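Local coordinates for vaginolysin (Gardnerella vaginalis, PDB 5IMY), which probably binds cholesterol in host cell membranes and acts as a secreted pore-forming toxin of the cholesterol-dependent cytolysin family, at residues 46-54 and 63-71; 85-96 and 104-113. All blocks are in the same frame, centred on the assembly; numbering follows the deposited sequence.

Contact 1. Residues 46-54 and 63-71; sequences TIENKFSSD and VVVEHQKKN
Phe51 to Asp54 pair with Val65 to Gln68 as the two arms of an antiparallel β hairpin, their strand directions 171° apart. Ser52 and His67 form a hydrogen-bonded pair in which Ser52 N reaches His67 O at 2.8 Å and His67 N returns a bond to Ser52 O; Asp54 and Val65 bond reciprocally in the same way. Just ahead of strand 51-54, Lys50 O still accepts from Lys69 N at 3.2 Å.

Phe51, Ser53, Glu66 and Gln68 share one face of the sheet. The ring of Phe51, turned by a chi1 of -176° to the side of its carbonyl carbon, lies alongside Gln68, and CD1 of Phe51 comes 3.8 Å from CB of Gln68. His67 O sits over one face of the ring, toward its rim, while CE1 of Phe51 approaches Glu66 OE2 at 3.9 Å. Next along, OG of Ser53 rests 3.5 Å from CB of Glu66. In the loop that leads into strand 51-54, the bent Lys69 chain runs along the backbone: its CG meets Glu48 O at 3.3 Å and also touches CG2 of Ile47.

The hairpin belongs to the long, curved sheet of the cytolysin fold. Strand 62-76 is hydrogen-bonded on its other edge to strand 363-389, which also supplies Asp368 to Ile47 N. Strand 51-57 and the loop before it meet the second subunit, whose Ser55 OG bonds Phe51 N and whose Tyr377 OH accepts from Asn49 ND2.

Contact 2. Residues 85-96 and 104-113; sequences NDDRVYPGALFR and NMPSLISANR
Strand 94-96, the type II β turn from Tyr90 to Ala93 that precedes it, and the loop following the Schellman motif at Asn104 pack against one another, with the Phe95 ring covered by Pro106 and Leu108. CB of Pro106 lies over the centre of the Phe95 ring, 3.6 Å from the centroid and 9° off the normal, a close CH-pi contact. Leu108 CD2 approaches the edge of the same ring, 3.6 Å from CE1 of Phe95, and also meets Tyr90 OH and Ala93 CB. Ile109 N bonds Leu94 O at 3.0 Å.

At one end of the contact, Asn85 ND2 donates almost straight to Asn104 O (167° at the hydrogen), which lies in its amide plane; OD1 of Asn85 accepts from Thr82 N. At the other end, Gly92 supplies the acceptor. NH2 of Arg113 bonds Gly92 O at 2.7 Å in the carbonyl plane, and NH1 of Arg113 adds a weak second bond to the same oxygen. Leu94 CD1 covers one guanidinium face toward its rim. The Arg96 guanidinium lies with one face over Ile109 CG1, and its NH2 donates at 2.8 Å to water 1, which also bonds Ser110 OG.

Gly92 O thus receives both terminal nitrogens of Arg113, whose NE bonds Phe232 O, and the positive charge of Arg113 would probably polarise the Gly92 carbonyl.

The two contacts follow one another along the chain without nesting or crossing. Contact 1 comes first and closes a hairpin over the eight residues between its segments, on the long sheet that strand 363-389 runs through. After strand 62-76 the chain passes to a separate antiparallel sheet, which it enters with strand 79-80 beside strand 347-354. There contact 2 closes a second short loop, containing helix 99-102, and brings residues 104-113 back over residues 85-96 before strand 116-120 begins; strand 94-96 is itself paired with strand 253-261. Contact 1 and contact 2 do not touch: their centres lie about 42 Å apart, and the nearest atoms of contact 1 and contact 2 are about 19 Å apart.

Contact 1. Residues 46-54 and 63-71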
loop_
_atom_site.group_PDB
_atom_site.type_symbol
_atom_site.label_atom_id
_atom_site.label_comp_id
_atom_site.label_asym_id
_atom_site.label_seq_id
_atom_site.Cartn_x
_atom_site.Cartn_y
_atom_site.Cartn_z
ATOM N N THR A 46 23.968 -11.702 -0.007
ATOM C CA THR A 46 23.189 -10.946 -0.975
ATOM C C THR A 46 21.898 -11.692 -1.291
ATOM O O THR A 46 21.843 -12.923 -1.233
ATOM C CB THR A 46 23.977 -10.708 -2.268
ATOM O OG1 THR A 46 23.257 -9.795 -3.106
ATOM C CG2 THR A 46 24.202 -12.017 -3.025
ATOM N N ILE A 47 20.857 -10.929 -1.623
ATOM C CA ILE A 47 19.539 -11.488 -1.898
ATOM C C ILE A 47 18.886 -10.659 -2.993
ATOM O O ILE A 47 19.126 -9.456 -3.113
ATOM C CB ILE A 47 18.657 -11.519 -0.627
ATOM C CG1 ILE A 47 19.236 -12.473 0.421
ATOM C CG2 ILE A 47 17.237 -11.943 -0.965
ATOM C CD1 ILE A 47 18.669 -12.267 1.805
ATOM N N GLU A 48 18.050 -11.314 -3.795
ATOM C CA GLU A 48 17.325 -10.638 -4.858
ATOM C C GLU A 48 16.045 -9.997 -4.306
ATOM O O GLU A 48 15.615 -10.264 -3.180
ATOM C CB GLU A 48 17.028 -11.627 -5.990
ATOM C CG GLU A 48 17.133 -11.078 -7.420
ATOM C CD GLU A 48 18.263 -10.082 -7.618
ATOM O OE1 GLU A 48 17.973 -8.923 -7.989
ATOM O OE2 GLU A 48 19.435 -10.451 -7.396
ATOM N N ASN A 49 15.422 -9.150 -5.129
ATOM C CA ASN A 49 14.501 -8.116 -4.654
ATOM C C ASN A 49 13.127 -8.635 -4.217
ATOM O O ASN A 49 12.271 -7.804 -3.892
ATOM C CB ASN A 49 14.322 -7.066 -5.751
ATOM C CG ASN A 49 13.615 -5.821 -5.257
ATOM O OD1 ASN A 49 13.690 -5.479 -4.076
ATOM N ND2 ASN A 49 12.920 -5.139 -6.159
ATOM N N LYS A 50 12.894 -9.949 -4.205
ATOM C CA LYS A 50 11.653 -10.589 -3.754
ATOM C C LYS A 50 10.631 -9.706 -3.035
ATOM O O LYS A 50 10.987 -8.884 -2.183
ATOM C CB LYS A 50 12.007 -11.742 -2.815
ATOM C CG LYS A 50 11.722 -13.128 -3.372
ATOM C CD LYS A 50 12.119 -14.209 -2.376
ATOM C CE LYS A 50 13.632 -14.306 -2.205
ATOM N NZ LYS A 50 14.004 -14.857 -0.874
ATOM N N PHE A 51 9.349 -9.915 -3.342
ATOM C CA PHE A 51 8.239 -9.299 -2.616
ATOM C C PHE A 51 7.094 -10.302 -2.570
ATOM O O PHE A 51 6.638 -10.766 -3.620
ATOM C CB PHE A 51 7.782 -7.995 -3.283
ATOM C CG PHE A 51 6.703 -7.264 -2.525
ATOM C CD1 PHE A 51 7.004 -6.131 -1.787
ATOM C CD2 PHE A 51 5.389 -7.707 -2.550
ATOM C CE1 PHE A 51 6.017 -5.457 -1.090
ATOM C CE2 PHE A 51 4.400 -7.037 -1.853
ATOM C CZ PHE A 51 4.715 -5.910 -1.124
ATOM N N SER A 52 6.624 -10.628 -1.366
ATOM C CA SER A 52 5.582 -11.629 -1.193
ATOM C C SER A 52 4.554 -11.148 -0.179
ATOM O O SER A 52 4.832 -10.293 0.666
ATOM C CB SER A 52 6.163 -12.974 -0.733
ATOM O OG SER A 52 6.982 -13.547 -1.735
ATOM N N SER A 53 3.354 -11.718 -0.277
ATOM C CA SER A 53 2.294 -11.481 0.691
ATOM C C SER A 53 1.438 -12.732 0.803
ATOM O O SER A 53 1.301 -13.496 -0.155
ATOM C CB SER A 53 1.415 -10.285 0.305
ATOM O OG SER A 53 2.073 -9.060 0.570
ATOM N N ASP A 54 0.871 -12.935 1.989
ATOM C CA ASP A 54 -0.061 -14.025 2.228
ATOM C C ASP A 54 -0.961 -13.624 3.388
ATOM O O ASP A 54 -0.739 -12.606 4.048
ATOM C CB ASP A 54 0.669 -15.342 2.518
ATOM C CG ASP A 54 0.112 -16.509 1.721
ATOM O OD1 ASP A 54 -1.043 -16.422 1.252
ATOM O OD2 ASP A 54 0.831 -17.517 1.566
ATOM N N VAL A 63 -5.366 -11.517 9.106
ATOM C CA VAL A 63 -3.941 -11.241 9.261
ATOM C C VAL A 63 -3.275 -11.277 7.893
ATOM O O VAL A 63 -3.452 -12.235 7.131
ATOM C CB VAL A 63 -3.284 -12.257 10.211
ATOM C CG1 VAL A 63 -1.817 -11.907 10.449
ATOM C CG2 VAL A 63 -4.044 -12.324 11.531
ATOM N N VAL A 64 -2.503 -10.236 7.585
ATOM C CA VAL A 64 -1.662 -10.184 6.394
ATOM C C VAL A 64 -0.209 -10.170 6.842
ATOM O O VAL A 64 0.159 -9.416 7.751
ATOM C CB VAL A 64 -1.974 -8.950 5.527
ATOM C CG1 VAL A 64 -0.893 -8.744 4.458
ATOM C CG2 VAL A 64 -3.339 -9.089 4.872
ATOM N N VAL A 65 0.613 -11.000 6.207
ATOM C CA VAL A 65 2.061 -10.964 6.370
ATOM C C VAL A 65 2.661 -10.620 5.016
ATOM O O VAL A 65 2.259 -11.188 3.993
ATOM C CB VAL A 65 2.618 -12.299 6.899
ATOM C CG1 VAL A 65 1.963 -12.660 8.224
ATOM C CG2 VAL A 65 2.420 -13.422 5.883
ATOM N N GLU A 66 3.603 -9.680 5.004
ATOM C CA GLU A 66 4.230 -9.240 3.765
ATOM C C GLU A 66 5.740 -9.288 3.925
ATOM O O GLU A 66 6.290 -8.720 4.876
ATOM C CB GLU A 66 3.756 -7.830 3.374
ATOM C CG GLU A 66 4.792 -6.719 3.482
ATOM C CD GLU A 66 4.291 -5.417 2.892
ATOM O OE1 GLU A 66 3.059 -5.270 2.740
ATOM O OE2 GLU A 66 5.131 -4.550 2.562
ATOM N N HIS A 67 6.398 -9.968 2.994
ATOM C CA HIS A 67 7.841 -10.124 2.986
ATOM C C HIS A 67 8.419 -9.302 1.844
ATOM O O HIS A 67 7.863 -9.282 0.742
ATOM C CB HIS A 67 8.229 -11.597 2.819
ATOM C CG HIS A 67 7.377 -12.542 3.607
ATOM N ND1 HIS A 67 7.887 -13.352 4.598
ATOM C CD2 HIS A 67 6.051 -12.812 3.551
ATOM C CE1 HIS A 67 6.914 -14.078 5.119
ATOM N NE2 HIS A 67 5.790 -13.768 4.503
ATOM N N GLN A 68 9.524 -8.614 2.110
ATOM C CA GLN A 68 10.189 -7.832 1.080
ATOM C C GLN A 68 11.667 -7.736 1.416
ATOM O O GLN A 68 12.042 -7.666 2.589
ATOM C CB GLN A 68 9.569 -6.434 0.953
ATOM C CG GLN A 68 10.145 -5.400 1.903
ATOM C CD GLN A 68 9.148 -4.315 2.251
ATOM O OE1 GLN A 68 8.683 -3.574 1.384
ATOM N NE2 GLN A 68 8.804 -4.225 3.532
ATOM N N LYS A 69 12.498 -7.741 0.379
ATOM C CA LYS A 69 13.943 -7.750 0.555
ATOM C C LYS A 69 14.424 -6.350 0.912
ATOM O O LYS A 69 14.178 -5.394 0.168
ATOM C CB LYS A 69 14.621 -8.256 -0.716
ATOM C CG LYS A 69 16.141 -8.183 -0.692
ATOM C CD LYS A 69 16.661 -6.871 -1.263
ATOM C CE LYS A 69 18.091 -7.018 -1.748
ATOM N NZ LYS A 69 18.938 -5.860 -1.361
ATOM N N LYS A 70 15.106 -6.233 2.044
ATOM C CA LYS A 70 15.696 -4.981 2.492
ATOM C C LYS A 70 17.202 -5.148 2.658
ATOM O O LYS A 70 17.765 -6.221 2.432
ATOM C CB LYS A 70 15.069 -4.515 3.809
ATOM C CG LYS A 70 13.635 -4.064 3.693
ATOM C CD LYS A 70 13.297 -3.106 4.813
ATOM C CE LYS A 70 11.825 -2.767 4.825
ATOM N NZ LYS A 70 11.215 -3.250 6.073
ATOM N N ASN A 71 17.848 -4.060 3.063
ATOM C CA ASN A 71 19.269 -4.054 3.362
ATOM C C ASN A 71 19.498 -3.203 4.599
ATOM O O ASN A 71 18.867 -2.155 4.763
ATOM C CB ASN A 71 20.087 -3.505 2.186
ATOM C CG ASN A 71 21.485 -3.087 2.594
ATOM O OD1 ASN A 71 22.419 -3.886 2.565
ATOM N ND2 ASN A 71 21.634 -1.824 2.980
#

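Contact 2. Residues 85-96 and 104-113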
loop_
_atom_site.group_PDB
_atom_site.type_symbol
_atom_site.label_atom_id
_atom_site.label_comp_id
_atom_site.label_asym_id
_atom_site.label_seq_id
_atom_site.Cartn_x
_atom_site.Cartn_y
_atom_site.Cartn_z
ATOM N N ASN A 85 36.995 -11.450 23.988
ATOM C CA ASN A 85 38.005 -10.476 23.600
ATOM C C ASN A 85 38.522 -9.635 24.759
ATOM O O ASN A 85 39.449 -8.843 24.555
ATOM C CB ASN A 85 37.454 -9.545 22.503
ATOM C CG ASN A 85 36.316 -8.658 22.988
ATOM O OD1 ASN A 85 36.263 -8.263 24.153
ATOM N ND2 ASN A 85 35.397 -8.341 22.085
ATOM N N ASP A 86 37.963 -9.787 25.962
ATOM C CA ASP A 86 38.432 -9.006 27.101
ATOM C C ASP A 86 39.932 -9.168 27.311
ATOM O O ASP A 86 40.586 -8.263 27.840
ATOM C CB ASP A 86 37.673 -9.418 28.366
ATOM C CG ASP A 86 37.916 -8.475 29.527
ATOM O OD1 ASP A 86 38.059 -7.258 29.290
ATOM O OD2 ASP A 86 37.961 -8.950 30.683
ATOM N N ASP A 87 40.494 -10.308 26.899
ATOM C CA ASP A 87 41.927 -10.538 27.057
ATOM C C ASP A 87 42.755 -9.499 26.312
ATOM O O ASP A 87 43.835 -9.119 26.778
ATOM C CB ASP A 87 42.293 -11.937 26.559
ATOM C CG ASP A 87 42.069 -13.009 27.606
ATOM O OD1 ASP A 87 42.362 -12.756 28.793
ATOM O OD2 ASP A 87 41.602 -14.109 27.239
ATOM N N ARG A 88 42.272 -9.029 25.164
ATOM C CA ARG A 88 43.057 -8.175 24.282
ATOM C C ARG A 88 42.496 -6.765 24.167
ATOM O O ARG A 88 42.940 -6.003 23.302
ATOM C CB ARG A 88 43.146 -8.804 22.892
ATOM C CG ARG A 88 43.636 -10.241 22.908
ATOM C CD ARG A 88 42.624 -11.218 22.330
ATOM N NE ARG A 88 43.234 -12.033 21.286
ATOM C CZ ARG A 88 42.830 -13.251 20.943
ATOM N NH1 ARG A 88 41.812 -13.828 21.570
ATOM N NH2 ARG A 88 43.459 -13.901 19.974
ATOM N N VAL A 89 41.537 -6.398 25.008
ATOM C CA VAL A 89 40.920 -5.079 24.967
ATOM C C VAL A 89 41.323 -4.348 26.237
ATOM O O VAL A 89 40.867 -4.686 27.336
ATOM C CB VAL A 89 39.394 -5.162 24.831
ATOM C CG1 VAL A 89 38.771 -3.772 24.912
ATOM C CG2 VAL A 89 39.028 -5.829 23.519
ATOM N N TYR A 90 42.183 -3.346 26.089
ATOM C CA TYR A 90 42.536 -2.474 27.193
ATOM C C TYR A 90 42.952 -1.131 26.624
ATOM O O TYR A 90 43.417 -1.065 25.480
ATOM C CB TYR A 90 43.665 -3.061 28.055
ATOM C CG TYR A 90 44.873 -3.559 27.286
ATOM C CD1 TYR A 90 45.968 -2.737 27.060
ATOM C CD2 TYR A 90 44.922 -4.862 26.807
ATOM C CE1 TYR A 90 47.076 -3.196 26.366
ATOM C CE2 TYR A 90 46.021 -5.330 26.116
ATOM C CZ TYR A 90 47.094 -4.496 25.897
ATOM O OH TYR A 90 48.187 -4.965 25.208
ATOM N N PRO A 91 42.774 -0.044 27.377
ATOM C CA PRO A 91 43.290 1.252 26.919
ATOM C C PRO A 91 44.764 1.168 26.558
ATOM O O PRO A 91 45.583 0.764 27.388
ATOM C CB PRO A 91 43.052 2.172 28.125
ATOM C CG PRO A 91 41.935 1.531 28.879
ATOM C CD PRO A 91 42.080 0.056 28.672
ATOM N N GLY A 92 45.111 1.525 25.322
ATOM C CA GLY A 92 46.490 1.509 24.878
ATOM C C GLY A 92 46.908 0.291 24.078
ATOM O O GLY A 92 48.070 0.219 23.662
ATOM N N ALA A 93 46.011 -0.665 23.854
ATOM C CA ALA A 93 46.360 -1.846 23.079
ATOM C C ALA A 93 46.442 -1.512 21.595
ATOM O O ALA A 93 45.746 -0.626 21.097
ATOM C CB ALA A 93 45.333 -2.957 23.302
ATOM N N LEU A 94 47.308 -2.237 20.890
ATOM C CA LEU A 94 47.511 -2.063 19.457
ATOM C C LEU A 94 46.942 -3.259 18.708
ATOM O O LEU A 94 47.220 -4.409 19.065
ATOM C CB LEU A 94 48.998 -1.910 19.126
ATOM C CG LEU A 94 49.701 -0.632 19.583
ATOM C CD1 LEU A 94 51.195 -0.755 19.345
ATOM C CD2 LEU A 94 49.144 0.580 18.857
ATOM N N PHE A 95 46.154 -2.985 17.670
ATOM C CA PHE A 95 45.627 -4.015 16.787
ATOM C C PHE A 95 45.960 -3.661 15.346
ATOM O O PHE A 95 46.411 -2.554 15.037
ATOM C CB PHE A 95 44.105 -4.169 16.909
ATOM C CG PHE A 95 43.599 -4.228 18.318
ATOM C CD1 PHE A 95 44.215 -5.025 19.266
ATOM C CD2 PHE A 95 42.490 -3.488 18.686
ATOM C CE1 PHE A 95 43.733 -5.076 20.560
ATOM C CE2 PHE A 95 42.007 -3.532 19.975
ATOM C CZ PHE A 95 42.628 -4.327 20.914
ATOM N N ARG A 96 45.723 -4.621 14.461
ATOM C CA ARG A 96 45.635 -4.353 13.035
ATOM C C ARG A 96 44.176 -4.166 12.651
ATOM O O ARG A 96 43.298 -4.894 13.123
ATOM C CB ARG A 96 46.240 -5.501 12.225
ATOM C CG ARG A 96 47.740 -5.630 12.367
ATOM C CD ARG A 96 48.234 -6.976 11.872
ATOM N NE ARG A 96 49.559 -7.274 12.408
ATOM C CZ ARG A 96 49.800 -8.063 13.452
ATOM N NH1 ARG A 96 48.807 -8.668 14.093
ATOM N NH2 ARG A 96 51.049 -8.254 13.856
ATOM N N ASN A 104 35.416 -8.662 15.931
ATOM C CA ASN A 104 35.416 -8.360 17.360
ATOM C C ASN A 104 36.297 -9.323 18.149
ATOM O O ASN A 104 36.063 -9.561 19.336
ATOM C CB ASN A 104 33.993 -8.358 17.930
ATOM C CG ASN A 104 33.802 -7.318 19.019
ATOM O OD1 ASN A 104 34.527 -6.325 19.080
ATOM N ND2 ASN A 104 32.820 -7.539 19.884
ATOM N N MET A 105 37.316 -9.881 17.499
ATOM C CA MET A 105 38.318 -10.723 18.154
ATOM C C MET A 105 39.706 -10.213 17.796
ATOM O O MET A 105 40.529 -10.940 17.230
ATOM C CB MET A 105 38.148 -12.186 17.747
ATOM C CG MET A 105 36.973 -12.883 18.410
ATOM S SD MET A 105 37.084 -12.888 20.211
ATOM C CE MET A 105 38.669 -13.688 20.467
ATOM N N PRO A 106 40.007 -8.959 18.124
ATOM C CA PRO A 106 41.271 -8.370 17.678
ATOM C C PRO A 106 42.469 -9.093 18.273
ATOM O O PRO A 106 42.432 -9.586 19.403
ATOM C CB PRO A 106 41.183 -6.923 18.175
ATOM C CG PRO A 106 40.269 -6.987 19.352
ATOM C CD PRO A 106 39.272 -8.066 19.037
ATOM N N SER A 107 43.538 -9.159 17.486
ATOM C CA SER A 107 44.808 -9.716 17.925
ATOM C C SER A 107 45.804 -8.586 18.134
ATOM O O SER A 107 45.847 -7.630 17.353
ATOM C CB SER A 107 45.356 -10.718 16.905
ATOM O OG SER A 107 45.574 -10.099 15.649
ATOM N N LEU A 108 46.598 -8.700 19.193
ATOM C CA LEU A 108 47.546 -7.652 19.532
ATOM C C LEU A 108 48.695 -7.619 18.528
ATOM O O LEU A 108 48.992 -8.601 17.842
ATOM C CB LEU A 108 48.100 -7.867 20.939
ATOM C CG LEU A 108 47.065 -7.899 22.063
ATOM C CD1 LEU A 108 47.674 -8.465 23.334
ATOM C CD2 LEU A 108 46.512 -6.507 22.310
ATOM N N ILE A 109 49.333 -6.458 18.442
ATOM C CA ILE A 109 50.598 -6.303 17.735
ATOM C C ILE A 109 51.692 -6.370 18.786
ATOM O O ILE A 109 51.813 -5.473 19.628
ATOM C CB ILE A 109 50.662 -4.986 16.950
ATOM C CG1 ILE A 109 49.536 -4.922 15.916
ATOM C CG2 ILE A 109 52.017 -4.846 16.256
ATOM C CD1 ILE A 109 49.343 -3.546 15.316
ATOM N N SER A 110 52.481 -7.439 18.758
ATOM C CA SER A 110 53.592 -7.578 19.687
ATOM C C SER A 110 54.719 -6.654 19.245
ATOM O O SER A 110 55.177 -6.726 18.099
ATOM C CB SER A 110 54.070 -9.025 19.745
ATOM O OG SER A 110 53.113 -9.900 19.176
ATOM N N ALA A 111 55.153 -5.780 20.144
ATOM C CA ALA A 111 56.235 -4.853 19.845
ATOM C C ALA A 111 56.709 -4.245 21.152
ATOM O O ALA A 111 55.979 -4.224 22.148
ATOM C CB ALA A 111 55.792 -3.756 18.874
ATOM N N ASN A 112 57.945 -3.764 21.140
ATOM C CA ASN A 112 58.473 -3.080 22.306
ATOM C C ASN A 112 57.754 -1.750 22.470
ATOM O O ASN A 112 57.871 -0.868 21.615
ATOM C CB ASN A 112 59.978 -2.869 22.168
ATOM C CG ASN A 112 60.729 -4.163 21.940
ATOM O OD1 ASN A 112 60.287 -5.231 22.362
ATOM N ND2 ASN A 112 61.874 -4.075 21.274
ATOM N N ARG A 113 57.012 -1.608 23.560
ATOM C CA ARG A 113 56.155 -0.457 23.787
ATOM C C ARG A 113 56.832 0.574 24.686
ATOM O O ARG A 113 57.793 0.281 25.403
ATOM C CB ARG A 113 54.827 -0.891 24.415
ATOM C CG ARG A 113 53.961 -1.743 23.504
ATOM C CD ARG A 113 53.401 -0.931 22.347
ATOM N NE ARG A 113 52.559 0.165 22.816
ATOM C CZ ARG A 113 51.288 0.031 23.182
ATOM N NH1 ARG A 113 50.698 -1.157 23.137
ATOM N NH2 ARG A 113 50.603 1.088 23.596
HETATM O O HOH W 1 52.276 -9.451 16.084
#